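Local structure of glycerol dehydratase (Clostridium butyricum, 1R9D) at residues G155-Y158 against G163-S166; E443-S448 against N507-A512. The protein probably dehydrates glycerol without coenzyme B12, as a glycyl radical enzyme of the pyruvate formate-lyase family. One frame throughout, in Å; residues are numbered along the deposited sequence.

How the contacts relate
In both contacts all touching residues are buried in the dimer. The centres of contacts 1 and 2 are about 8 Å apart. The two meet at Asp447 and at Ile509. Contact 1 is local. It links helix 155-159 to the loop that follows it, and its histidine reaches a bound glycerol. Contact 2 spans more sequence. It sets the loop 443-448 against the long helix 484-516. The Trp445 side chain is about 10 Å from the glycerol, although Asp447 of the same loop bonds to it. The chemistry differs: contact 1 is an aromatic pair with polar ends fastened to the backbone of 443-448, while contact 2 is an indole stacked on a carboxylate, with an isoleucine beside it.

Contact 1: residues G155-Y158 against G163-S166; sequences GNYY and GHVS
Tyr157 and His164 form an offset edge-to-face aromatic pair. It joins helix 155-159 to the loop that follows, beside the bound glycerol. The ring centroids are 5.4 Å apart and the planes stand at 75°. The tyrosine supplies the edge and the imidazole the face. Packing is closest at the phenol oxygen. Tyr157 OH sits 3.1 Å above the imidazole plane, displaced toward the rim, and 3.2 Å from His164 CG. Behind it, Tyr157 CE2 reaches His164 ND1 at 3.7 Å. Tyr157 CG is anti to its carbonyl carbon (chi1 -59°), which swings the ring toward the loop although the CB bond does not aim there.

Asn156 makes the looser part of the contact. Its side chain and that of His164 come from opposite directions, the amide plane is steeply inclined to the ring, and the nearest pair, Asn156 ND2 and His164 CE1, is 3.7 Å apart. The polar ends on the helix side are held by the 443-448 loop: Tyr157 OH bonds to Asp447 N and Asn156 ND2 to Asp447 O. The imidazole is held at both nitrogens, which should limit its rotation. His164 ND1 is bonded to the carbonyl of Val162, and His164 NE2 to O2 of the glycerol.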
loop_
_atom_site.group_PDB
_atom_site.type_symbol
_atom_site.label_atom_id
_atom_site.label_comp_id
_atom_site.label_asym_id
_atom_site.label_seq_id
_atom_site.Cartn_x
_atom_site.Cartn_y
_atom_site.Cartn_z
ATOM N N GLY A 155 -4.080 16.135 -16.402
ATOM C CA GLY A 155 -2.770 15.692 -16.842
ATOM C C GLY A 155 -1.561 16.098 -16.018
ATOM O O GLY A 155 -0.601 15.332 -15.914
ATOM N N ASN A 156 -1.594 17.284 -15.416
ATOM C CA ASN A 156 -0.446 17.774 -14.660
ATOM C C ASN A 156 0.216 16.760 -13.718
ATOM O O ASN A 156 1.397 16.447 -13.887
ATOM C CB ASN A 156 -0.815 19.052 -13.892
ATOM C CG ASN A 156 0.405 19.866 -13.495
ATOM O OD1 ASN A 156 1.507 19.654 -14.017
ATOM N ND2 ASN A 156 0.219 20.811 -12.578
ATOM N N TYR A 157 -0.531 16.242 -12.747
ATOM C CA TYR A 157 0.026 15.283 -11.786
ATOM C C TYR A 157 -0.066 13.837 -12.279
ATOM O O TYR A 157 0.407 12.901 -11.618
ATOM C CB TYR A 157 -0.693 15.430 -10.438
ATOM C CG TYR A 157 -0.586 16.812 -9.814
ATOM C CD1 TYR A 157 -1.512 17.235 -8.861
ATOM C CD2 TYR A 157 0.435 17.697 -10.175
ATOM C CE1 TYR A 157 -1.431 18.497 -8.284
ATOM C CE2 TYR A 157 0.524 18.971 -9.598
ATOM C CZ TYR A 157 -0.418 19.361 -8.653
ATOM O OH TYR A 157 -0.357 20.608 -8.069
ATOM N N TYR A 158 -0.672 13.667 -13.447
ATOM C CA TYR A 158 -0.831 12.359 -14.060
ATOM C C TYR A 158 0.446 11.972 -14.805
ATOM O O TYR A 158 0.973 10.878 -14.623
ATOM C CB TYR A 158 -2.006 12.383 -15.044
ATOM C CG TYR A 158 -2.279 11.061 -15.731
ATOM C CD1 TYR A 158 -3.008 10.055 -15.096
ATOM C CD2 TYR A 158 -1.797 10.813 -17.018
ATOM C CE1 TYR A 158 -3.253 8.832 -15.729
ATOM C CE2 TYR A 158 -2.036 9.595 -17.658
ATOM C CZ TYR A 158 -2.763 8.610 -17.006
ATOM O OH TYR A 158 -2.994 7.398 -17.620
ATOM N N GLY A 163 4.991 18.472 -6.908
ATOM C CA GLY A 163 5.622 19.751 -6.641
ATOM C C GLY A 163 4.641 20.697 -5.966
ATOM O O GLY A 163 3.978 20.312 -4.998
ATOM N N HIS A 164 4.554 21.926 -6.474
ATOM C CA HIS A 164 3.660 22.958 -5.933
ATOM C C HIS A 164 3.790 23.069 -4.429
ATOM O O HIS A 164 2.836 22.837 -3.674
ATOM C CB HIS A 164 2.211 22.661 -6.324
ATOM C CG HIS A 164 1.956 22.816 -7.788
ATOM N ND1 HIS A 164 2.513 21.977 -8.729
ATOM C CD2 HIS A 164 1.293 23.773 -8.480
ATOM C CE1 HIS A 164 2.207 22.414 -9.939
ATOM N NE2 HIS A 164 1.468 23.501 -9.814
ATOM N N VAL A 165 4.978 23.466 -3.998
ATOM C CA VAL A 165 5.260 23.550 -2.580
ATOM C C VAL A 165 6.439 24.468 -2.288
ATOM O O VAL A 165 7.326 24.644 -3.124
ATOM C CB VAL A 165 5.575 22.120 -2.053
ATOM C CG1 VAL A 165 6.769 21.555 -2.820
ATOM C CG2 VAL A 165 5.869 22.134 -0.559
ATOM N N SER A 166 6.417 25.080 -1.111
ATOM C CA SER A 166 7.518 25.912 -0.655
ATOM C C SER A 166 7.932 25.232 0.648
ATOM O O SER A 166 7.207 25.298 1.644
ATOM C CB SER A 166 7.069 27.345 -0.378
ATOM O OG SER A 166 8.174 28.129 0.048
#

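Contact 2: residues E443-S448 against N507-A512; sequences EGWHDS and NCIDIA
Trp445 lays its indole flat against the carboxylate of Asp510. This stack joins the loop between strands 442-443 and 449-452, which both pair parallel with strand 543-551, to helix 484-516. The ring and carboxylate planes are only 8° apart. Asp510 OD2 lies 3.8 Å above the indole, over its centre. The carboxylate thus lies over one face, with Asp510 CG and OD1 nearer Trp445 CZ2 at the benzo rim. Asp510 CG is anti to the backbone N (chi1 -152°), and this turns the carboxyl group back over the indole.

The six-membered end of the indole meets the helix backbone. Trp445 CH2 is 3.3 Å from Asp510 CA and equally close to Asp510 N, so the packing is tight here. Asp510 CB follows at 3.6 Å from the same carbon. The carbonyl carbon of Ile509 lies at the indole edge, near the ring plane. Its CG2 branch adds the apolar part of the contact, 3.9 Å from Trp445 CH2.

No hydrogen bond crosses between the two segments. The charge of Asp510 is met by Arg631, whose NH2 forms a salt bridge with Asp510 OD2. Arg631 also makes a cation-pi contact with Trp445. The arginine thus engages both members of the stack and would be expected to stabilise the buried carboxylate. Farther round the helix, Asn507, Cys508 and Ile511 pack against Pro196, Ile199 and Lys200 of the second subunit. The pyrrole end of the indole faces a second acid: Glu443 OE2 lies at its edge, in the ring plane, 3.9 Å from Trp445 NE1.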
loop_
_atom_site.group_PDB
_atom_site.type_symbol
_atom_site.label_atom_id
_atom_site.label_comp_id
_atom_site.label_asym_id
_atom_site.label_seq_id
_atom_site.Cartn_x
_atom_site.Cartn_y
_atom_site.Cartn_z
ATOM N N GLU A 443 0.738 20.678 1.939
ATOM C CA GLU A 443 0.763 19.809 0.761
ATOM C C GLU A 443 -0.533 20.293 0.102
ATOM O O GLU A 443 -1.619 19.791 0.392
ATOM C CB GLU A 443 0.660 18.320 1.113
ATOM C CG GLU A 443 0.485 17.402 -0.120
ATOM C CD GLU A 443 1.694 17.395 -1.067
ATOM O OE1 GLU A 443 2.366 18.439 -1.199
ATOM O OE2 GLU A 443 1.965 16.347 -1.697
ATOM N N GLY A 444 -0.415 21.286 -0.774
ATOM C CA GLY A 444 -1.598 21.875 -1.386
ATOM C C GLY A 444 -2.113 21.415 -2.737
ATOM O O GLY A 444 -3.234 21.779 -3.099
ATOM N N TRP A 445 -1.334 20.640 -3.490
ATOM C CA TRP A 445 -1.800 20.183 -4.804
ATOM C C TRP A 445 -2.460 21.375 -5.524
ATOM O O TRP A 445 -3.549 21.258 -6.087
ATOM C CB TRP A 445 -2.808 19.033 -4.615
ATOM C CG TRP A 445 -2.174 17.665 -4.690
ATOM C CD1 TRP A 445 -1.028 17.251 -4.068
ATOM C CD2 TRP A 445 -2.604 16.573 -5.507
ATOM N NE1 TRP A 445 -0.709 15.969 -4.462
ATOM C CE2 TRP A 445 -1.659 15.531 -5.347
ATOM C CE3 TRP A 445 -3.692 16.374 -6.368
ATOM C CZ2 TRP A 445 -1.769 14.309 -6.019
ATOM C CZ3 TRP A 445 -3.803 15.153 -7.039
ATOM C CH2 TRP A 445 -2.844 14.140 -6.859
ATOM N N HIS A 446 -1.769 22.512 -5.509
ATOM C CA HIS A 446 -2.272 23.769 -6.074
ATOM C C HIS A 446 -2.615 23.882 -7.571
ATOM O O HIS A 446 -3.130 24.917 -8.010
ATOM C CB HIS A 446 -1.334 24.901 -5.659
ATOM C CG HIS A 446 -1.240 25.088 -4.172
ATOM N ND1 HIS A 446 -2.276 25.603 -3.419
ATOM C CD2 HIS A 446 -0.240 24.822 -3.301
ATOM C CE1 HIS A 446 -1.915 25.648 -2.148
ATOM N NE2 HIS A 446 -0.684 25.179 -2.049
ATOM N N ASP A 447 -2.312 22.861 -8.366
ATOM C CA ASP A 447 -2.708 22.896 -9.775
ATOM C C ASP A 447 -3.020 21.474 -10.209
ATOM O O ASP A 447 -2.374 20.899 -11.092
ATOM C CB ASP A 447 -1.635 23.511 -10.676
ATOM C CG ASP A 447 -2.170 23.818 -12.071
ATOM O OD1 ASP A 447 -3.399 23.677 -12.272
ATOM O OD2 ASP A 447 -1.383 24.207 -12.961
ATOM N N SER A 448 -4.038 20.913 -9.567
ATOM C CA SER A 448 -4.458 19.545 -9.815
ATOM C C SER A 448 -5.271 19.332 -11.088
ATOM O O SER A 448 -5.472 18.194 -11.505
ATOM C CB SER A 448 -5.248 19.030 -8.610
ATOM O OG SER A 448 -6.485 19.713 -8.472
ATOM N N ASN A 507 -8.346 12.448 -7.089
ATOM C CA ASN A 507 -8.133 11.597 -5.927
ATOM C C ASN A 507 -7.465 10.266 -6.274
ATOM O O ASN A 507 -6.704 9.728 -5.470
ATOM C CB ASN A 507 -9.451 11.361 -5.177
ATOM C CG ASN A 507 -9.887 12.581 -4.373
ATOM O OD1 ASN A 507 -9.068 13.436 -4.025
ATOM N ND2 ASN A 507 -11.179 12.660 -4.063
ATOM N N CYS A 508 -7.740 9.741 -7.467
ATOM C CA CYS A 508 -7.126 8.486 -7.893
ATOM C C CYS A 508 -5.633 8.693 -8.153
ATOM O O CYS A 508 -4.815 7.819 -7.858
ATOM C CB CYS A 508 -7.812 7.952 -9.156
ATOM S SG CYS A 508 -9.501 7.342 -8.885
ATOM N N ILE A 509 -5.288 9.855 -8.700
ATOM C CA ILE A 509 -3.901 10.201 -8.981
ATOM C C ILE A 509 -3.180 10.432 -7.652
ATOM O O ILE A 509 -1.998 10.109 -7.507
ATOM C CB ILE A 509 -3.830 11.477 -9.849
ATOM C CG1 ILE A 509 -4.456 11.191 -11.215
ATOM C CG2 ILE A 509 -2.383 11.945 -10.017
ATOM C CD1 ILE A 509 -4.681 12.448 -12.044
ATOM N N ASP A 510 -3.912 10.982 -6.684
ATOM C CA ASP A 510 -3.397 11.268 -5.342
ATOM C C ASP A 510 -2.996 9.935 -4.692
ATOM O O ASP A 510 -1.889 9.786 -4.160
ATOM C CB ASP A 510 -4.508 11.950 -4.521
ATOM C CG ASP A 510 -3.977 12.872 -3.428
ATOM O OD1 ASP A 510 -2.982 12.524 -2.758
ATOM O OD2 ASP A 510 -4.585 13.952 -3.220
ATOM N N ILE A 511 -3.902 8.964 -4.751
ATOM C CA ILE A 511 -3.649 7.642 -4.187
ATOM C C ILE A 511 -2.454 6.981 -4.874
ATOM O O ILE A 511 -1.634 6.343 -4.218
ATOM C CB ILE A 511 -4.895 6.732 -4.328
ATOM C CG1 ILE A 511 -6.003 7.228 -3.394
ATOM C CG2 ILE A 511 -4.541 5.285 -3.982
ATOM C CD1 ILE A 511 -7.349 6.544 -3.607
ATOM N N ALA A 512 -2.346 7.151 -6.191
ATOM C CA ALA A 512 -1.247 6.547 -6.947
ATOM C C ALA A 512 0.125 7.072 -6.534
ATOM O O ALA A 512 1.073 6.294 -6.403
ATOM C CB ALA A 512 -1.459 6.754 -8.450
#